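Local structure of uncharacterized protein MJ1062 (Methanocaldococcus jannaschii, 3EO4) at residues S12-R17 / W65-R70; P34-F39 / G98-W103; H110-V115 / K140-L145. The protein is of unknown function, although this GNAT domain, the C-terminal part of a longer protein with a glycosyltransferase-like region, probably transfers acyl groups. One frame throughout, in Å; residues are numbered along the deposited sequence.

Contact 1 (S12-R17 / W65-R70)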
loop_
_atom_site.group_PDB
_atom_site.type_symbol
_atom_site.label_atom_id
_atom_site.label_comp_id
_atom_site.label_asym_id
_atom_site.label_seq_id
_atom_site.Cartn_x
_atom_site.Cartn_y
_atom_site.Cartn_z
ATOM N N SER A 12 10.497 -5.425 -20.571
ATOM C CA SER A 12 10.084 -5.663 -19.182
ATOM C C SER A 12 10.631 -6.949 -18.549
ATOM O O SER A 12 10.900 -7.938 -19.229
ATOM C CB SER A 12 8.560 -5.583 -19.017
ATOM O OG SER A 12 8.134 -4.228 -19.067
ATOM N N LYS A 13 10.785 -6.911 -17.233
ATOM C CA LYS A 13 11.533 -7.909 -16.519
ATOM C C LYS A 13 11.032 -7.936 -15.099
ATOM O O LYS A 13 10.740 -6.897 -14.513
ATOM C CB LYS A 13 13.013 -7.547 -16.547
ATOM C CG LYS A 13 13.933 -8.668 -16.175
ATOM C CD LYS A 13 15.297 -8.434 -16.779
ATOM C CE LYS A 13 16.373 -9.207 -16.034
ATOM N NZ LYS A 13 16.088 -10.679 -15.993
ATOM N N ILE A 14 10.902 -9.141 -14.568
ATOM C CA ILE A 14 10.556 -9.365 -13.171
ATOM C C ILE A 14 11.817 -9.790 -12.438
ATOM O O ILE A 14 12.512 -10.697 -12.875
ATOM C CB ILE A 14 9.521 -10.477 -13.021
ATOM C CG1 ILE A 14 8.141 -10.003 -13.506
ATOM C CG2 ILE A 14 9.430 -10.920 -11.573
ATOM C CD1 ILE A 14 7.904 -10.139 -14.979
ATOM N N ILE A 15 12.094 -9.116 -11.324
ATOM C CA ILE A 15 13.179 -9.453 -10.417
ATOM C C ILE A 15 12.560 -9.627 -9.030
ATOM O O ILE A 15 11.574 -8.945 -8.674
ATOM C CB ILE A 15 14.218 -8.321 -10.397
ATOM C CG1 ILE A 15 14.767 -8.094 -11.810
ATOM C CG2 ILE A 15 15.376 -8.643 -9.459
ATOM C CD1 ILE A 15 14.656 -6.658 -12.306
ATOM N N ILE A 16 13.101 -10.555 -8.251
ATOM C CA ILE A 16 12.712 -10.658 -6.866
ATOM C C ILE A 16 13.949 -10.448 -5.995
ATOM O O ILE A 16 15.037 -10.904 -6.354
ATOM C CB ILE A 16 12.009 -11.989 -6.545
ATOM C CG1 ILE A 16 12.936 -13.189 -6.760
ATOM C CG2 ILE A 16 10.728 -12.127 -7.356
ATOM C CD1 ILE A 16 12.485 -14.411 -5.999
ATOM N N ARG A 17 13.789 -9.709 -4.897
ATOM C CA ARG A 17 14.880 -9.453 -3.954
ATOM C C ARG A 17 14.321 -9.580 -2.537
ATOM O O ARG A 17 13.118 -9.310 -2.307
ATOM C CB ARG A 17 15.509 -8.068 -4.172
ATOM C CG ARG A 17 14.552 -6.878 -3.938
ATOM C CD ARG A 17 15.209 -5.706 -3.159
ATOM N NE ARG A 17 14.250 -4.617 -2.912
ATOM C CZ ARG A 17 13.492 -4.466 -1.809
ATOM N NH1 ARG A 17 13.558 -5.336 -0.802
ATOM N NH2 ARG A 17 12.658 -3.427 -1.716
ATOM N N TRP A 65 10.159 -12.190 -0.359
ATOM C CA TRP A 65 10.762 -11.319 -1.373
ATOM C C TRP A 65 9.772 -10.219 -1.743
ATOM O O TRP A 65 8.560 -10.383 -1.626
ATOM C CB TRP A 65 11.103 -12.083 -2.654
ATOM C CG TRP A 65 12.159 -13.151 -2.619
ATOM C CD1 TRP A 65 13.484 -13.008 -2.976
ATOM C CD2 TRP A 65 11.980 -14.556 -2.321
ATOM N NE1 TRP A 65 14.136 -14.219 -2.882
ATOM C CE2 TRP A 65 13.241 -15.185 -2.490
ATOM C CE3 TRP A 65 10.887 -15.333 -1.906
ATOM C CZ2 TRP A 65 13.444 -16.561 -2.252
ATOM C CZ3 TRP A 65 11.086 -16.712 -1.675
ATOM C CH2 TRP A 65 12.355 -17.308 -1.847
ATOM N N ILE A 66 10.313 -9.092 -2.181
ATOM C CA ILE A 66 9.573 -8.090 -2.900
ATOM C C ILE A 66 9.746 -8.406 -4.385
ATOM O O ILE A 66 10.853 -8.733 -4.839
ATOM C CB ILE A 66 10.177 -6.670 -2.642
ATOM C CG1 ILE A 66 10.218 -6.368 -1.138
ATOM C CG2 ILE A 66 9.393 -5.603 -3.357
ATOM C CD1 ILE A 66 8.824 -6.415 -0.477
ATOM N N ILE A 67 8.658 -8.264 -5.132
ATOM C CA ILE A 67 8.658 -8.427 -6.584
ATOM C C ILE A 67 8.875 -7.061 -7.243
ATOM O O ILE A 67 8.127 -6.125 -7.001
ATOM C CB ILE A 67 7.316 -9.005 -7.066
ATOM C CG1 ILE A 67 6.981 -10.308 -6.310
ATOM C CG2 ILE A 67 7.324 -9.159 -8.589
ATOM C CD1 ILE A 67 5.538 -10.769 -6.476
ATOM N N LEU A 68 9.906 -6.959 -8.064
ATOM C CA LEU A 68 10.226 -5.730 -8.732
ATOM C C LEU A 68 9.870 -5.859 -10.193
ATOM O O LEU A 68 10.157 -6.872 -10.804
ATOM C CB LEU A 68 11.714 -5.489 -8.608
ATOM C CG LEU A 68 12.323 -4.761 -7.401
ATOM C CD1 LEU A 68 11.494 -4.769 -6.138
ATOM C CD2 LEU A 68 13.771 -5.229 -7.155
ATOM N N LEU A 69 9.237 -4.842 -10.761
ATOM C CA LEU A 69 8.932 -4.847 -12.177
ATOM C C LEU A 69 9.811 -3.782 -12.818
ATOM O O LEU A 69 9.813 -2.635 -12.385
ATOM C CB LEU A 69 7.439 -4.587 -12.450
ATOM C CG LEU A 69 7.068 -4.290 -13.918
ATOM C CD1 LEU A 69 7.293 -5.481 -14.869
ATOM C CD2 LEU A 69 5.661 -3.789 -14.071
ATOM N N ARG A 70 10.563 -4.192 -13.837
ATOM C CA ARG A 70 11.397 -3.290 -14.592
ATOM C C ARG A 70 10.652 -2.977 -15.872
ATOM O O ARG A 70 10.285 -3.870 -16.641
ATOM C CB ARG A 70 12.760 -3.909 -14.924
ATOM C CG ARG A 70 13.685 -2.948 -15.653
ATOM C CD ARG A 70 14.968 -3.619 -16.106
ATOM N NE ARG A 70 15.693 -4.230 -14.986
ATOM C CZ ARG A 70 16.666 -3.627 -14.297
ATOM N NH1 ARG A 70 17.035 -2.383 -14.597
ATOM N NH2 ARG A 70 17.270 -4.270 -13.299
#

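Contact 2 (P34-F39 / G98-W103)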
loop_
_atom_site.group_PDB
_atom_site.type_symbol
_atom_site.label_atom_id
_atom_site.label_comp_id
_atom_site.label_asym_id
_atom_site.label_seq_id
_atom_site.Cartn_x
_atom_site.Cartn_y
_atom_site.Cartn_z
ATOM N N PRO A 34 -8.978 -4.320 1.150
ATOM C CA PRO A 34 -10.113 -5.243 1.095
ATOM C C PRO A 34 -10.260 -5.967 -0.232
ATOM O O PRO A 34 -10.844 -7.055 -0.265
ATOM C CB PRO A 34 -11.331 -4.326 1.303
ATOM C CG PRO A 34 -10.796 -3.148 1.997
ATOM C CD PRO A 34 -9.412 -2.955 1.511
ATOM N N LEU A 35 -9.759 -5.349 -1.306
ATOM C CA LEU A 35 -9.782 -5.917 -2.648
ATOM C C LEU A 35 -8.798 -7.081 -2.757
ATOM O O LEU A 35 -8.877 -7.894 -3.678
ATOM C CB LEU A 35 -9.388 -4.827 -3.678
ATOM C CG LEU A 35 -10.396 -3.945 -4.403
ATOM C CD1 LEU A 35 -11.802 -3.901 -3.777
ATOM C CD2 LEU A 35 -9.790 -2.562 -4.573
ATOM N N ILE A 36 -7.848 -7.110 -1.834
ATOM C CA ILE A 36 -6.872 -8.168 -1.736
ATOM C C ILE A 36 -7.232 -9.137 -0.615
ATOM O O ILE A 36 -7.205 -10.352 -0.826
ATOM C CB ILE A 36 -5.449 -7.605 -1.539
ATOM C CG1 ILE A 36 -5.016 -6.877 -2.821
ATOM C CG2 ILE A 36 -4.450 -8.729 -1.265
ATOM C CD1 ILE A 36 -3.657 -6.210 -2.763
ATOM N N TYR A 37 -7.616 -8.624 0.560
ATOM C CA TYR A 37 -7.787 -9.516 1.687
ATOM C C TYR A 37 -9.095 -10.301 1.630
ATOM O O TYR A 37 -9.366 -11.150 2.485
ATOM C CB TYR A 37 -7.483 -8.834 3.038
ATOM C CG TYR A 37 -8.418 -7.732 3.532
ATOM C CD1 TYR A 37 -7.960 -6.421 3.705
ATOM C CD2 TYR A 37 -9.730 -8.016 3.905
ATOM C CE1 TYR A 37 -8.815 -5.416 4.210
ATOM C CE2 TYR A 37 -10.580 -7.025 4.409
ATOM C CZ TYR A 37 -10.117 -5.730 4.559
ATOM O OH TYR A 37 -10.986 -4.767 5.054
ATOM N N LYS A 38 -9.900 -9.995 0.612
ATOM C CA LYS A 38 -10.985 -10.851 0.114
ATOM C C LYS A 38 -10.548 -12.301 -0.048
ATOM O O LYS A 38 -11.354 -13.216 0.034
ATOM C CB LYS A 38 -11.252 -10.471 -1.335
ATOM C CG LYS A 38 -12.394 -9.669 -1.661
ATOM C CD LYS A 38 -12.377 -9.587 -3.185
ATOM C CE LYS A 38 -13.004 -10.849 -3.802
ATOM N NZ LYS A 38 -14.375 -10.586 -4.262
ATOM N N PHE A 39 -9.283 -12.466 -0.419
ATOM C CA PHE A 39 -8.710 -13.756 -0.756
ATOM C C PHE A 39 -7.923 -14.411 0.395
ATOM O O PHE A 39 -7.317 -15.464 0.200
ATOM C CB PHE A 39 -7.877 -13.632 -2.068
ATOM C CG PHE A 39 -8.669 -13.062 -3.247
ATOM C CD1 PHE A 39 -9.852 -13.653 -3.653
ATOM C CD2 PHE A 39 -8.213 -11.935 -3.947
ATOM C CE1 PHE A 39 -10.602 -13.153 -4.731
ATOM C CE2 PHE A 39 -8.952 -11.407 -5.030
ATOM C CZ PHE A 39 -10.175 -12.032 -5.417
ATOM N N GLY A 98 0.401 -6.369 -5.478
ATOM C CA GLY A 98 -0.220 -5.174 -4.935
ATOM C C GLY A 98 -0.871 -4.206 -5.921
ATOM O O GLY A 98 -1.893 -3.633 -5.590
ATOM N N GLU A 99 -0.308 -4.010 -7.117
ATOM C CA GLU A 99 -0.952 -3.132 -8.108
ATOM C C GLU A 99 -2.010 -3.918 -8.808
ATOM O O GLU A 99 -1.701 -4.981 -9.338
ATOM C CB GLU A 99 0.009 -2.640 -9.203
ATOM C CG GLU A 99 1.243 -2.008 -8.706
ATOM C CD GLU A 99 2.007 -1.213 -9.768
ATOM O OE1 GLU A 99 3.101 -0.748 -9.413
ATOM O OE2 GLU A 99 1.543 -1.041 -10.925
ATOM N N PHE A 100 -3.221 -3.360 -8.896
ATOM C CA PHE A 100 -4.415 -4.092 -9.356
ATOM C C PHE A 100 -4.569 -4.277 -10.850
ATOM O O PHE A 100 -5.170 -5.260 -11.291
ATOM C CB PHE A 100 -5.684 -3.430 -8.830
ATOM C CG PHE A 100 -5.774 -3.440 -7.354
ATOM C CD1 PHE A 100 -6.566 -4.384 -6.711
ATOM C CD2 PHE A 100 -5.034 -2.525 -6.591
ATOM C CE1 PHE A 100 -6.649 -4.403 -5.321
ATOM C CE2 PHE A 100 -5.116 -2.528 -5.214
ATOM C CZ PHE A 100 -5.915 -3.477 -4.565
ATOM N N PHE A 101 -4.079 -3.326 -11.626
ATOM C CA PHE A 101 -4.243 -3.383 -13.079
ATOM C C PHE A 101 -3.044 -4.063 -13.752
ATOM O O PHE A 101 -2.814 -3.893 -14.945
ATOM C CB PHE A 101 -4.529 -1.989 -13.643
ATOM C CG PHE A 101 -5.902 -1.476 -13.296
ATOM C CD1 PHE A 101 -7.021 -1.858 -14.056
ATOM C CD2 PHE A 101 -6.093 -0.621 -12.212
ATOM C CE1 PHE A 101 -8.316 -1.380 -13.745
ATOM C CE2 PHE A 101 -7.384 -0.140 -11.892
ATOM C CZ PHE A 101 -8.494 -0.519 -12.664
ATOM N N LEU A 102 -2.299 -4.816 -12.950
ATOM C CA LEU A 102 -1.227 -5.702 -13.392
ATOM C C LEU A 102 -1.690 -7.154 -13.377
ATOM O O LEU A 102 -1.177 -7.978 -14.137
ATOM C CB LEU A 102 -0.024 -5.613 -12.442
ATOM C CG LEU A 102 0.843 -4.359 -12.502
ATOM C CD1 LEU A 102 2.103 -4.539 -11.626
ATOM C CD2 LEU A 102 1.218 -4.035 -13.911
ATOM N N TRP A 103 -2.628 -7.460 -12.475
ATOM C CA TRP A 103 -3.270 -8.767 -12.409
ATOM C C TRP A 103 -3.635 -9.249 -13.801
ATOM O O TRP A 103 -4.053 -8.465 -14.647
ATOM C CB TRP A 103 -4.519 -8.733 -11.504
ATOM C CG TRP A 103 -4.233 -8.469 -10.025
ATOM C CD1 TRP A 103 -3.063 -8.052 -9.480
ATOM C CD2 TRP A 103 -5.180 -8.545 -8.934
ATOM N NE1 TRP A 103 -3.195 -7.918 -8.107
ATOM C CE2 TRP A 103 -4.486 -8.207 -7.751
ATOM C CE3 TRP A 103 -6.538 -8.908 -8.844
ATOM C CZ2 TRP A 103 -5.103 -8.203 -6.486
ATOM C CZ3 TRP A 103 -7.151 -8.902 -7.583
ATOM C CH2 TRP A 103 -6.434 -8.542 -6.423
#

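Contact 3 (H110-V115 / K140-L145)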
loop_
_atom_site.group_PDB
_atom_site.type_symbol
_atom_site.label_atom_id
_atom_site.label_comp_id
_atom_site.label_asym_id
_atom_site.label_seq_id
_atom_site.Cartn_x
_atom_site.Cartn_y
_atom_site.Cartn_z
ATOM N N HIS A 110 5.397 -15.736 -13.087
ATOM C CA HIS A 110 6.857 -15.658 -13.216
ATOM C C HIS A 110 7.560 -15.549 -11.867
ATOM O O HIS A 110 8.629 -16.087 -11.690
ATOM C CB HIS A 110 7.247 -14.467 -14.076
ATOM C CG HIS A 110 6.946 -14.657 -15.528
ATOM N ND1 HIS A 110 5.687 -14.984 -15.994
ATOM C CD2 HIS A 110 7.736 -14.559 -16.625
ATOM C CE1 HIS A 110 5.717 -15.091 -17.310
ATOM N NE2 HIS A 110 6.947 -14.835 -17.719
ATOM N N SER A 111 6.959 -14.835 -10.932
ATOM C CA SER A 111 7.547 -14.692 -9.591
ATOM C C SER A 111 7.561 -16.029 -8.870
ATOM O O SER A 111 8.587 -16.427 -8.293
ATOM C CB SER A 111 6.769 -13.690 -8.733
ATOM O OG SER A 111 6.814 -12.400 -9.280
ATOM N N VAL A 112 6.429 -16.728 -8.902
ATOM C CA VAL A 112 6.363 -18.041 -8.280
ATOM C C VAL A 112 7.382 -18.993 -8.933
ATOM O O VAL A 112 8.111 -19.689 -8.235
ATOM C CB VAL A 112 4.931 -18.607 -8.261
ATOM C CG1 VAL A 112 4.944 -20.069 -7.842
ATOM C CG2 VAL A 112 4.037 -17.759 -7.325
ATOM N N SER A 113 7.477 -18.986 -10.258
ATOM C CA SER A 113 8.433 -19.890 -10.892
ATOM C C SER A 113 9.887 -19.591 -10.508
ATOM O O SER A 113 10.689 -20.529 -10.359
ATOM C CB SER A 113 8.252 -19.948 -12.397
ATOM O OG SER A 113 8.831 -18.803 -12.937
ATOM N N LEU A 114 10.222 -18.311 -10.322
ATOM C CA LEU A 114 11.524 -17.937 -9.740
ATOM C C LEU A 114 11.763 -18.606 -8.354
ATOM O O LEU A 114 12.823 -19.136 -8.085
ATOM C CB LEU A 114 11.687 -16.407 -9.661
ATOM C CG LEU A 114 11.974 -15.604 -10.952
ATOM C CD1 LEU A 114 11.938 -14.099 -10.694
ATOM C CD2 LEU A 114 13.329 -15.989 -11.580
ATOM N N VAL A 115 10.766 -18.575 -7.492
ATOM C CA VAL A 115 10.856 -19.232 -6.179
ATOM C C VAL A 115 11.002 -20.764 -6.308
ATOM O O VAL A 115 11.853 -21.338 -5.651
ATOM C CB VAL A 115 9.651 -18.848 -5.271
ATOM C CG1 VAL A 115 9.644 -19.668 -3.994
ATOM C CG2 VAL A 115 9.709 -17.363 -4.924
ATOM N N LYS A 140 -5.693 -20.135 -11.134
ATOM C CA LYS A 140 -5.169 -20.164 -12.506
ATOM C C LYS A 140 -3.662 -20.025 -12.566
ATOM O O LYS A 140 -3.004 -20.694 -13.357
ATOM C CB LYS A 140 -5.785 -19.045 -13.325
ATOM C CG LYS A 140 -7.199 -19.345 -13.653
ATOM C CD LYS A 140 -7.826 -18.214 -14.407
ATOM C CE LYS A 140 -9.165 -18.659 -14.982
ATOM N NZ LYS A 140 -9.460 -17.804 -16.152
ATOM N N LEU A 141 -3.128 -19.145 -11.733
ATOM C CA LEU A 141 -1.685 -18.961 -11.602
ATOM C C LEU A 141 -0.968 -20.289 -11.309
ATOM O O LEU A 141 -0.069 -20.689 -12.052
ATOM C CB LEU A 141 -1.370 -17.902 -10.511
ATOM C CG LEU A 141 0.037 -17.315 -10.253
ATOM C CD1 LEU A 141 -0.072 -16.248 -9.202
ATOM C CD2 LEU A 141 1.084 -18.345 -9.821
ATOM N N PHE A 142 -1.363 -20.963 -10.236
ATOM C CA PHE A 142 -0.640 -22.159 -9.784
ATOM C C PHE A 142 -0.869 -23.372 -10.678
ATOM O O PHE A 142 0.077 -24.130 -10.956
ATOM C CB PHE A 142 -0.969 -22.485 -8.324
ATOM C CG PHE A 142 -0.303 -21.559 -7.338
ATOM C CD1 PHE A 142 1.033 -21.739 -6.988
ATOM C CD2 PHE A 142 -1.012 -20.489 -6.772
ATOM C CE1 PHE A 142 1.650 -20.885 -6.065
ATOM C CE2 PHE A 142 -0.412 -19.626 -5.873
ATOM C CZ PHE A 142 0.909 -19.811 -5.519
ATOM N N GLU A 143 -2.101 -23.530 -11.162
ATOM C CA GLU A 143 -2.367 -24.557 -12.169
ATOM C C GLU A 143 -1.596 -24.295 -13.482
ATOM O O GLU A 143 -1.208 -25.232 -14.169
ATOM C CB GLU A 143 -3.871 -24.739 -12.420
ATOM C CG GLU A 143 -4.668 -25.186 -11.152
ATOM C CD GLU A 143 -6.082 -25.650 -11.457
ATOM O OE1 GLU A 143 -6.671 -25.172 -12.449
ATOM O OE2 GLU A 143 -6.614 -26.495 -10.698
ATOM N N SER A 144 -1.341 -23.045 -13.839
ATOM C CA SER A 144 -0.527 -22.816 -15.049
ATOM C C SER A 144 0.919 -23.316 -14.837
ATOM O O SER A 144 1.650 -23.566 -15.781
ATOM C CB SER A 144 -0.552 -21.351 -15.479
ATOM O OG SER A 144 0.399 -20.605 -14.737
ATOM N N LEU A 145 1.308 -23.492 -13.588
ATOM C CA LEU A 145 2.636 -24.012 -13.258
ATOM C C LEU A 145 2.609 -25.486 -12.881
ATOM O O LEU A 145 3.595 -26.024 -12.362
ATOM C CB LEU A 145 3.286 -23.199 -12.133
ATOM C CG LEU A 145 3.577 -21.732 -12.431
ATOM C CD1 LEU A 145 3.937 -20.987 -11.141
ATOM C CD2 LEU A 145 4.652 -21.555 -13.517
#

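Contact 1 (S12-R17 / W65-R70)
Ile16 and its diagonal neighbour Trp65 meet through a CH-pi contact: the CD1 methyl of Ile16 stands 3.4 Å from the centroid of the Trp65 five-membered ring, only 6° off the ring normal. With CG1 wedged between the backbone N and the carbonyl carbon (chi1 63°), Ile16 extends its end over the indole. Without the indole, as with an alanine here, the Ile16 methyl would probably lose the face it rests on and Trp118 its edge-to-face partner. Next along the strand, the Arg17 guanidinium lies over Ile66, with NH1 3.5 Å from CG1, while NH1 is also fixed by a salt bridge to Asp23. Also diagonal, the Arg17 and Leu68 side chains cross at about a right angle, CG meeting CD2 at 3.7 Å. These side chains are set by an antiparallel ladder of six backbone bonds joining Lys13 to Arg70, Ile15 to Leu68 and Arg17 to Ile66, the shortest being Leu68 N to Ile15 O at 2.7 Å. Ile14, Ile16, Ile67 and Leu69 share one face of the sheet, and Ile14, Ile67 and Trp65 reach helix 107-121 there. Strand 74-84 continues the sheet beyond 65-70, as strand 4-6 does beyond 12-17.

Contact 2 (P34-F39 / G98-W103)
Leu35 and Phe100 bring their CA atoms to 8.8 Å where a weakly bonded helical turn, about 34-37, faces the type I beta turn running from Glu99 to Leu102. Across that gap the packing is done mostly by side chains. The tightest approach is Leu35 CB to Phe100 CE1 at 3.2 Å, short enough to be read with caution, and the CD2 branch of Leu35 also reaches this corner of the ring. Ile36 works between two aromatic rings. Its CG1 lies 3.9 Å from Phe100 CE1 and meets the edge of the Trp103 indole at CZ2, near the plane of that ring, while its CD1 continues to Gly98 CA at 4.2 Å. CG1 is set anti to the carbonyl carbon (chi1 -68°) and the chain then runs extended, which carries the CD1 methyl to the glycine. Phe39 completes the group, its ring taking Trp103 CZ3 at its edge, 4.0 Å from CE2. The indole, with Leu35 O at its edge, is fixed from its other end by a hydrogen bond from NE1 to Ile97 O. The second subunit closes in as well, with its Pro34 on Leu35 and its Pro46 on Phe100. In GNAT relatives the loop entering the helix after the fourth main strand helps hold acetyl-CoA, and 98-103 probably begins the corresponding loop; a buffer molecule, MES, probably from the crystallisation liquor, lies beside Trp103. No hydrogen bond crosses the contact, which implies that its fit depends on the shapes of aliphatic groups and aromatic rings, without directional polar bonds.

Contact 3 (H110-V115 / K140-L145)
Leu141 and Val112 open a helix-to-helix contact of the GNAT fold, in which helix 136-144 packs beside helix 107-121, the long helix that lies against the main antiparallel sheet. Leu141 sends its CD2 methyl to Val112 CG2 at 3.9 Å, and the same methyl sits over the centre of the Phe142 ring, 4.2 Å above its plane. Leu141 therefore touches the opposing helix and its own neighbour with one carbon; a bound MES molecule, probably from the crystallisation liquor, lies near this side chain. Phe142 comes next, its CE1 corner 3.8 Å from Val112 CG1, the two side chains crossing at about a right angle. The ring also meets Phe147 edge-to-face and touches Ile95 of strand 92-97, tying the helix pair to the sheet. Ser144 then turns its hydroxyl back to Leu141 O, a 2.7 Å bond within its own helix, and the same OG is met by Arg109 NE. Leu145 ends the walk with both branches in use. Its CD1 methyl reaches Val112 CG1 at 3.6 Å; Val112 CG1, anti to its backbone N (chi1 170°), faces Leu145 while CG2 faces Leu141, and both methyls come up to Phe142 CE1. The CD2 branch of Leu145 rests on Ser113 CB at 4.1 Å. The hydroxyl of Ser113 is engaged within its helix, donating from above the carbonyl plane to His110 O at 3.0 Å, an oxygen that also accepts from Leu114 N.

How the contacts relate
The three contacts illustrate how chemistry follows place in a fold. All are partly buried, but contact 3 lies nearest the centre of the chain and contact 2 at the edge facing the second subunit. Contact 1 has the most buried residues and is the one built on backbone hydrogen bonds, as expected inside a sheet. Contacts 2 and 3 join their elements without a hydrogen bond between their segments, mainly by side-chain packing. Contacts 1 and 3 meet where helix 107-121 packs on the sheet, Ile67 CG2 lying 3.4 Å from Ser111 OG. Contact 2, its centre about 17 Å from those of the others, touches neither, although its nearest atoms come to about 4 Å from contact 1.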